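Local coordinates for protein metallo-beta-lactamase (Serratia marcescens, PDB 5AYA) that hydrolyses the amide bond of beta-lactam antibiotics, probably with two zinc ions in its active site, as a subclass B3 metallo-beta-lactamase, at residues T13-T18 against S161-K166; N17-G22 against L30-Q35; K168-A173 against I210-H215. One frame throughout, in Å; residues are numbered along the deposited sequence.

Interaction 1. Residues T13-T18 against S161-K166; sequences TIYGNT and SCEQGK. With NA (sodium ion), chain D.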
# COMPACT_ATOMS: atom_id res chain seq x y z
N THR A 13 15.25 6.97 -2.63
CA THR A 13 14.91 6.27 -3.85
C THR A 13 15.10 4.77 -3.68
O THR A 13 16.08 4.31 -3.15
CB THR A 13 15.75 6.82 -5.00
OG1 THR A 13 15.50 8.23 -5.09
CG2 THR A 13 15.39 6.15 -6.30
N ILE A 14 14.09 4.01 -4.10
CA ILE A 14 14.16 2.58 -4.15
C ILE A 14 14.64 2.09 -5.51
O ILE A 14 15.45 1.15 -5.59
CB ILE A 14 12.78 2.02 -3.88
CG1 ILE A 14 12.37 2.39 -2.45
CG2 ILE A 14 12.74 0.53 -4.17
CD1 ILE A 14 11.30 1.52 -1.86
N TYR A 15 14.08 2.65 -6.57
CA TYR A 15 14.51 2.29 -7.95
C TYR A 15 13.97 3.30 -8.94
O TYR A 15 12.75 3.44 -9.09
CB TYR A 15 14.03 0.89 -8.34
CG TYR A 15 14.79 0.28 -9.52
CD1 TYR A 15 16.05 -0.29 -9.35
CD2 TYR A 15 14.22 0.21 -10.80
CE1 TYR A 15 16.76 -0.83 -10.42
CE2 TYR A 15 14.93 -0.32 -11.87
CZ TYR A 15 16.18 -0.87 -11.68
OH TYR A 15 16.92 -1.37 -12.76
N GLY A 16 14.86 4.00 -9.63
CA GLY A 16 14.43 4.89 -10.71
C GLY A 16 13.62 6.03 -10.13
O GLY A 16 14.12 6.76 -9.28
N ASN A 17 12.37 6.15 -10.59
CA ASN A 17 11.42 7.18 -10.15
C ASN A 17 10.49 6.68 -9.02
O ASN A 17 9.59 7.38 -8.56
CB ASN A 17 10.62 7.75 -11.35
CG ASN A 17 9.69 6.72 -12.01
OD1 ASN A 17 8.60 7.06 -12.51
ND2 ASN A 17 10.13 5.49 -12.05
N THR A 18 10.81 5.51 -8.47
CA THR A 18 10.13 4.98 -7.26
C THR A 18 10.88 5.37 -5.98
O THR A 18 12.03 4.98 -5.77
CB THR A 18 9.99 3.45 -7.31
OG1 THR A 18 9.19 3.06 -8.43
CG2 THR A 18 9.30 2.94 -6.04
N SER A 161 9.64 0.91 -13.26
CA SER A 161 10.62 1.98 -13.17
C SER A 161 11.93 1.49 -13.75
O SER A 161 12.20 0.29 -13.73
CB SER A 161 10.84 2.43 -11.72
OG SER A 161 9.65 2.97 -11.17
N CYS A 162 12.76 2.44 -14.22
CA CYS A 162 13.96 2.11 -15.01
C CYS A 162 15.19 2.83 -14.45
O CYS A 162 15.09 3.99 -14.05
CB CYS A 162 13.70 2.47 -16.49
SG CYS A 162 12.20 1.75 -17.20
N GLU A 163 16.30 2.11 -14.27
CA GLU A 163 17.61 2.72 -13.93
C GLU A 163 18.61 2.34 -14.97
O GLU A 163 18.81 1.14 -15.21
CB GLU A 163 18.17 2.22 -12.58
CG GLU A 163 17.38 2.65 -11.38
CD GLU A 163 18.17 2.71 -10.08
OE1 GLU A 163 19.27 2.11 -9.99
OE2 GLU A 163 17.67 3.36 -9.14
N GLN A 164 19.30 3.34 -15.53
CA GLN A 164 20.31 3.10 -16.56
C GLN A 164 19.79 2.15 -17.63
O GLN A 164 20.49 1.25 -18.05
CB GLN A 164 21.58 2.49 -15.96
CG GLN A 164 22.20 3.25 -14.80
CD GLN A 164 22.67 4.64 -15.19
OE1 GLN A 164 22.28 5.19 -16.21
NE2 GLN A 164 23.45 5.26 -14.30
N GLY A 165 18.54 2.34 -18.03
CA GLY A 165 17.94 1.51 -19.07
C GLY A 165 17.42 0.12 -18.67
O GLY A 165 16.82 -0.57 -19.49
N LYS A 166 17.64 -0.27 -17.41
CA LYS A 166 17.10 -1.53 -16.90
C LYS A 166 15.77 -1.27 -16.22
O LYS A 166 15.72 -0.67 -15.14
CB LYS A 166 18.05 -2.16 -15.87
CG LYS A 166 19.52 -2.15 -16.28
CD LYS A 166 19.71 -2.93 -17.57
CE LYS A 166 21.17 -3.26 -17.81
NZ LYS A 166 21.29 -4.32 -18.84
NA NA D . 7.34 4.75 -13.81
O HOH W 1 20.26 -0.84 -13.56
O HOH W 2 4.85 4.08 -14.54
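The phenol ring of Tyr-15 carries Glu-163 CG over the centre of one face, a CH-pi contact of 3.6 Å from CG to the ring centroid, while the carbonyl oxygens of Ser-161 and Lys-166 lie in the ring plane at its edge. The carboxylate of Glu-163 continues the stack, its plane only 9° from that of the ring. Two beta turns meet here, each at the end of one sheet of the alpha-beta/beta-alpha metallo-beta-lactamase fold: a type II' turn from Tyr-15 to Thr-18 and a type I' turn from Glu-163 to Lys-166. With chi1 at -161°, CG of Tyr-15 swings away from its own amide nitrogen, and the hydroxyl reaches the second turn. There Tyr-15 OH donates to Lys-166 O over 2.8 Å from above the carbonyl plane, and Glu-163 N reaches the same oxygen from the opposite face. Glu-163 OE2 in turn accepts from Gly-16 N through its anti lone pair, a nearly straight bond of 2.9 Å, and also takes a hydrogen bond from Asn-233. Gly-16, at positive phi, has no side chain to come between the segments, and its CA lies 3.5 Å from Cys-162 O. Within the first turn, Asn-17 OD1 binds a sodium ion that Gln-160 O also ligates. Deeper in, Thr-18 OG1, also hydrogen-bonded to Trp-159 NE1, shares a hydrogen bond of 2.8 Å with Ser-161 OG.

Interaction 2. Residues N17-G22 against L30-Q35; sequences NTHYVG and LLSSPQ. With NA (sodium ion), chain D.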
# COMPACT_ATOMS: atom_id res chain seq x y z
N ASN A 17 12.37 6.15 -10.59
CA ASN A 17 11.42 7.18 -10.15
C ASN A 17 10.49 6.68 -9.02
O ASN A 17 9.59 7.38 -8.56
CB ASN A 17 10.62 7.75 -11.35
CG ASN A 17 9.69 6.72 -12.01
OD1 ASN A 17 8.60 7.06 -12.51
ND2 ASN A 17 10.13 5.49 -12.05
N THR A 18 10.81 5.51 -8.47
CA THR A 18 10.13 4.98 -7.26
C THR A 18 10.88 5.37 -5.98
O THR A 18 12.03 4.98 -5.77
CB THR A 18 9.99 3.45 -7.31
OG1 THR A 18 9.19 3.06 -8.43
CG2 THR A 18 9.30 2.94 -6.04
N HIS A 19 10.20 6.13 -5.12
CA HIS A 19 10.84 6.69 -3.92
C HIS A 19 10.00 6.37 -2.71
O HIS A 19 8.78 6.46 -2.76
CB HIS A 19 10.95 8.23 -3.98
CG HIS A 19 11.42 8.76 -5.28
ND1 HIS A 19 12.75 8.72 -5.66
CD2 HIS A 19 10.74 9.28 -6.32
CE1 HIS A 19 12.87 9.25 -6.87
NE2 HIS A 19 11.66 9.61 -7.29
N TYR A 20 10.67 6.09 -1.60
CA TYR A 20 10.00 5.88 -0.32
C TYR A 20 9.83 7.24 0.38
O TYR A 20 10.80 8.00 0.50
CB TYR A 20 10.81 4.92 0.54
CG TYR A 20 10.09 4.41 1.78
CD1 TYR A 20 9.98 5.21 2.91
CD2 TYR A 20 9.58 3.12 1.83
CE1 TYR A 20 9.34 4.75 4.05
CE2 TYR A 20 8.90 2.66 2.94
CZ TYR A 20 8.81 3.48 4.07
OH TYR A 20 8.20 3.02 5.20
N VAL A 21 8.59 7.56 0.74
CA VAL A 21 8.27 8.84 1.38
C VAL A 21 7.35 8.67 2.59
O VAL A 21 6.73 9.63 3.04
CB VAL A 21 7.64 9.84 0.40
CG1 VAL A 21 8.64 10.22 -0.68
CG2 VAL A 21 6.34 9.29 -0.19
N GLY A 22 7.41 7.50 3.21
CA GLY A 22 6.51 7.16 4.29
C GLY A 22 7.15 7.42 5.62
O GLY A 22 8.21 8.05 5.71
N LEU A 30 6.26 7.47 -3.49
CA LEU A 30 6.01 8.44 -4.52
C LEU A 30 6.60 7.97 -5.85
O LEU A 30 7.70 7.44 -5.91
CB LEU A 30 6.60 9.79 -4.13
CG LEU A 30 6.19 10.96 -5.04
CD1 LEU A 30 4.89 11.57 -4.56
CD2 LEU A 30 7.29 12.01 -5.06
N LEU A 31 5.78 8.03 -6.88
CA LEU A 31 6.20 7.65 -8.19
C LEU A 31 6.20 8.93 -8.99
O LEU A 31 5.15 9.52 -9.25
CB LEU A 31 5.25 6.60 -8.76
CG LEU A 31 5.59 5.98 -10.11
CD1 LEU A 31 6.82 5.11 -10.02
CD2 LEU A 31 4.36 5.20 -10.58
N SER A 32 7.39 9.41 -9.30
CA SER A 32 7.55 10.78 -9.77
C SER A 32 7.68 10.87 -11.29
O SER A 32 8.19 9.95 -11.93
CB SER A 32 8.77 11.39 -9.10
OG SER A 32 9.95 10.78 -9.58
N SER A 33 7.19 11.96 -11.87
CA SER A 33 7.45 12.29 -13.26
C SER A 33 7.42 13.81 -13.40
O SER A 33 6.80 14.48 -12.58
CB SER A 33 6.38 11.69 -14.18
OG SER A 33 5.29 12.58 -14.35
N PRO A 34 8.02 14.33 -14.48
CA PRO A 34 7.88 15.75 -14.88
C PRO A 34 6.45 16.20 -15.06
O PRO A 34 6.21 17.40 -15.17
CB PRO A 34 8.58 15.80 -16.23
CG PRO A 34 9.53 14.65 -16.21
CD PRO A 34 8.83 13.57 -15.44
N GLN A 35 5.54 15.26 -15.32
CA GLN A 35 4.18 15.57 -15.68
C GLN A 35 3.26 15.28 -14.50
O GLN A 35 2.04 15.22 -14.67
CB GLN A 35 3.75 14.78 -16.91
CG GLN A 35 4.57 15.08 -18.15
CD GLN A 35 3.94 14.52 -19.41
OE1 GLN A 35 2.77 14.80 -19.71
NE2 GLN A 35 4.68 13.69 -20.14
NA NA D . 7.34 4.75 -13.81
O HOH W 2 4.85 4.08 -14.54
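His-19 and Leu-30 form the antiparallel hydrogen-bonded pair of a beta hairpin, made by strands 18-20 and 29-31 of the seven-stranded mixed sheet. His-19 N donates to Leu-30 O at 2.9 Å, and Leu-30 N returns a bond of 2.8 Å to His-19 O. Next to them Thr-18 and Leu-31 make a non-hydrogen-bonded pair, and the ladder resumes where Ser-32 N donates to Asn-17 O. On the face of His-19 and Leu-30, the imidazole edge runs along the hairpin toward Ser-32: NE2 lies 3.1 Å from Ser-32 OG in a hydrogen bond whose direction is open. Ser-32 OG, held between its own backbone N and carbonyl carbon at chi1 69°, is thereby turned to the ring. Further along, both methyls of Val-21 rest on Leu-30 CB. The other face carries Leu-31, whose CD1 sits beside Asn-17 OD1 and 3.5 Å from Thr-18 OG1, a hydroxyl that is hydrogen-bonded to Ser-161.

In the second shell, Thr-13 OG1 bonds to His-19 ND1, so both ring nitrogens are engaged and the imidazole is fixed in rotation; Phe-60 packs against it. Leu-31 is backed by Leu-140, Val-142 and Trp-159 of the other sheet. Asn-17 OD1 and Ser-32 O, two acceptors, stand 3.0 Å apart without a bond between them.

Interaction 3. Residues K168-A173 against I210-H215; sequences KDVVFA and IAIAAH. With ZN (zinc ion), chain C; X8Z (L-captopril), chain H.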
# COMPACT_ATOMS: atom_id res chain seq x y z
N LYS A 168 12.33 -2.48 -14.33
CA LYS A 168 11.86 -3.49 -13.38
C LYS A 168 10.37 -3.33 -13.01
O LYS A 168 9.85 -2.19 -12.92
CB LYS A 168 12.69 -3.39 -12.10
CG LYS A 168 14.18 -3.50 -12.31
CD LYS A 168 14.54 -4.90 -12.72
CE LYS A 168 16.01 -5.15 -12.54
NZ LYS A 168 16.40 -6.23 -13.48
N ASP A 169 9.71 -4.46 -12.77
CA ASP A 169 8.32 -4.49 -12.35
C ASP A 169 8.28 -4.36 -10.83
O ASP A 169 8.87 -5.19 -10.07
CB ASP A 169 7.59 -5.76 -12.76
CG ASP A 169 7.29 -5.83 -14.24
OD1 ASP A 169 6.62 -4.94 -14.79
OD2 ASP A 169 7.77 -6.78 -14.86
N VAL A 170 7.61 -3.30 -10.42
CA VAL A 170 7.51 -2.89 -9.03
C VAL A 170 6.09 -3.18 -8.56
O VAL A 170 5.15 -2.92 -9.29
CB VAL A 170 7.77 -1.38 -8.87
CG1 VAL A 170 7.66 -0.97 -7.40
CG2 VAL A 170 9.13 -0.96 -9.45
N VAL A 171 5.96 -3.71 -7.35
CA VAL A 171 4.69 -4.14 -6.78
C VAL A 171 4.57 -3.54 -5.38
O VAL A 171 5.42 -3.78 -4.53
CB VAL A 171 4.62 -5.68 -6.64
CG1 VAL A 171 3.28 -6.13 -6.04
CG2 VAL A 171 4.87 -6.35 -8.00
N PHE A 172 3.58 -2.68 -5.16
CA PHE A 172 3.26 -2.23 -3.80
C PHE A 172 2.19 -3.14 -3.25
O PHE A 172 1.06 -3.11 -3.71
CB PHE A 172 2.80 -0.77 -3.81
CG PHE A 172 2.81 -0.11 -2.47
CD1 PHE A 172 1.82 -0.41 -1.52
CD2 PHE A 172 3.71 0.90 -2.19
CE1 PHE A 172 1.79 0.25 -0.29
CE2 PHE A 172 3.66 1.58 -0.98
CZ PHE A 172 2.69 1.26 -0.03
N ALA A 173 2.59 -4.07 -2.39
CA ALA A 173 1.76 -5.20 -2.02
C ALA A 173 0.89 -4.83 -0.83
O ALA A 173 1.39 -4.41 0.21
CB ALA A 173 2.62 -6.41 -1.66
N ILE A 210 10.52 -6.02 -7.71
CA ILE A 210 10.72 -5.24 -6.49
C ILE A 210 9.38 -5.20 -5.78
O ILE A 210 8.40 -4.74 -6.36
CB ILE A 210 11.18 -3.80 -6.82
CG1 ILE A 210 12.49 -3.87 -7.61
CG2 ILE A 210 11.36 -2.95 -5.57
CD1 ILE A 210 13.04 -2.53 -8.04
N ALA A 211 9.30 -5.77 -4.57
CA ALA A 211 8.10 -5.62 -3.78
C ALA A 211 8.32 -4.64 -2.62
O ALA A 211 9.37 -4.64 -1.99
CB ALA A 211 7.59 -6.96 -3.30
N ILE A 212 7.38 -3.73 -2.47
CA ILE A 212 7.30 -2.84 -1.32
C ILE A 212 5.99 -3.20 -0.58
O ILE A 212 4.91 -3.05 -1.14
CB ILE A 212 7.29 -1.36 -1.74
CG1 ILE A 212 8.54 -1.05 -2.58
CG2 ILE A 212 7.23 -0.44 -0.53
CD1 ILE A 212 8.25 -0.30 -3.86
N ALA A 213 6.13 -3.88 0.56
CA ALA A 213 4.95 -4.26 1.34
C ALA A 213 4.43 -3.08 2.15
O ALA A 213 5.19 -2.21 2.58
CB ALA A 213 5.27 -5.44 2.25
N ALA A 214 3.11 -3.03 2.31
CA ALA A 214 2.48 -1.91 3.02
C ALA A 214 3.12 -1.75 4.40
O ALA A 214 3.52 -0.64 4.79
CB ALA A 214 0.97 -2.16 3.15
N HIS A 215 3.25 -2.86 5.10
CA HIS A 215 4.21 -2.97 6.21
C HIS A 215 5.61 -3.36 5.71
O HIS A 215 5.87 -4.51 5.35
CB HIS A 215 3.69 -3.94 7.29
CG HIS A 215 2.48 -3.45 8.03
ND1 HIS A 215 2.56 -2.51 9.04
CD2 HIS A 215 1.17 -3.68 7.83
CE1 HIS A 215 1.34 -2.20 9.44
NE2 HIS A 215 0.48 -2.89 8.72
ZN ZN C . -1.49 -1.83 8.44
O1 X8Z H . -0.51 -6.93 8.61
C4 X8Z H . -0.32 -6.19 9.58
C2 X8Z H . -1.38 -5.20 9.96
C1 X8Z H . -2.16 -4.87 8.71
S X8Z H . -3.19 -3.41 8.92
C3 X8Z H . -2.29 -5.69 11.10
N X8Z H . 0.82 -6.15 10.29
C8 X8Z H . 2.00 -6.92 9.91
C9 X8Z H . 1.77 -8.39 9.91
O3 X8Z H . 0.98 -8.91 10.85
O2 X8Z H . 2.34 -9.12 9.11
C5 X8Z H . 1.05 -5.34 11.50
C6 X8Z H . 2.50 -5.57 11.89
C7 X8Z H . 3.07 -6.62 10.96
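Phe-172 leans from strand 166-173 onto strand 210-213, and its side chain can be followed outward over Ile-212. CB and CG lie near Ile-212 O, which sits over one face of the ring, offset toward the rim. With chi1 at -164° the ring extends away from its own amide nitrogen and along the neighbouring strand. On one flank CD2 and CE2 each meet the methyl Ile-212 CG2, CD2 at 4.1 Å; on the other, CE1 comes within 4.0 Å of Ala-214 CA, just past the strand. The same face of the sheet carries Val-170, whose CG1 touches Ile-212 CD1 at 3.7 Å, and Ile-210, whose CD1 reaches back to Lys-168 CB. Against the opposite face, Val-171, Ala-173 and Ala-211 pack on helix 241-260.

The backbones run parallel, with segment axes 4.6 Å apart and 19° from aligned. Amides and carbonyls interleave: Asp-169 O accepts from Ile-210 N, Val-171 bonds to both Ile-210 and Ile-212, and Ile-212 O accepts from Ala-173 N over 2.8 Å. Ala-214 N closes the ladder on Ala-173 O at 3.0 Å, fixing the chain immediately before His-215. His-215 NE2 then binds a zinc ion at 2.2 Å, together with Asp-76, His-77 and the captopril sulfur, which lies in the imidazole plane at its edge. The captopril nitrogen stands over one face of that ring. This is a beta-alpha-beta crossover through helix 190-205, whose second strand delivers a histidine to the second zinc site of the metallo-beta-lactamase fold.

Interaction 1 joins the two sheets, interaction 2 lies within one and interaction 3 within the other; Asn-17 and Thr-18 belong to both interactions 1 and 2, whose centres are about 10 Å apart. These two share the sodium ion and its water, and the Thr-13 OG1 to His-19 ND1 hydrogen bond (2.9 Å) ties them. The centre of interaction 3 is about 13 Å from each of theirs. That contact continues the sheet of 161-166 through Ser-161 O and Lys-168 N, 2.8 Å apart, and meets the other where Tyr-15 CB packs on Ile-210 CD1 at 3.6 Å and Thr-18 CG2 on Ile-212 CD1 at 4.0 Å. Interaction 3 alone reaches the zinc site and captopril.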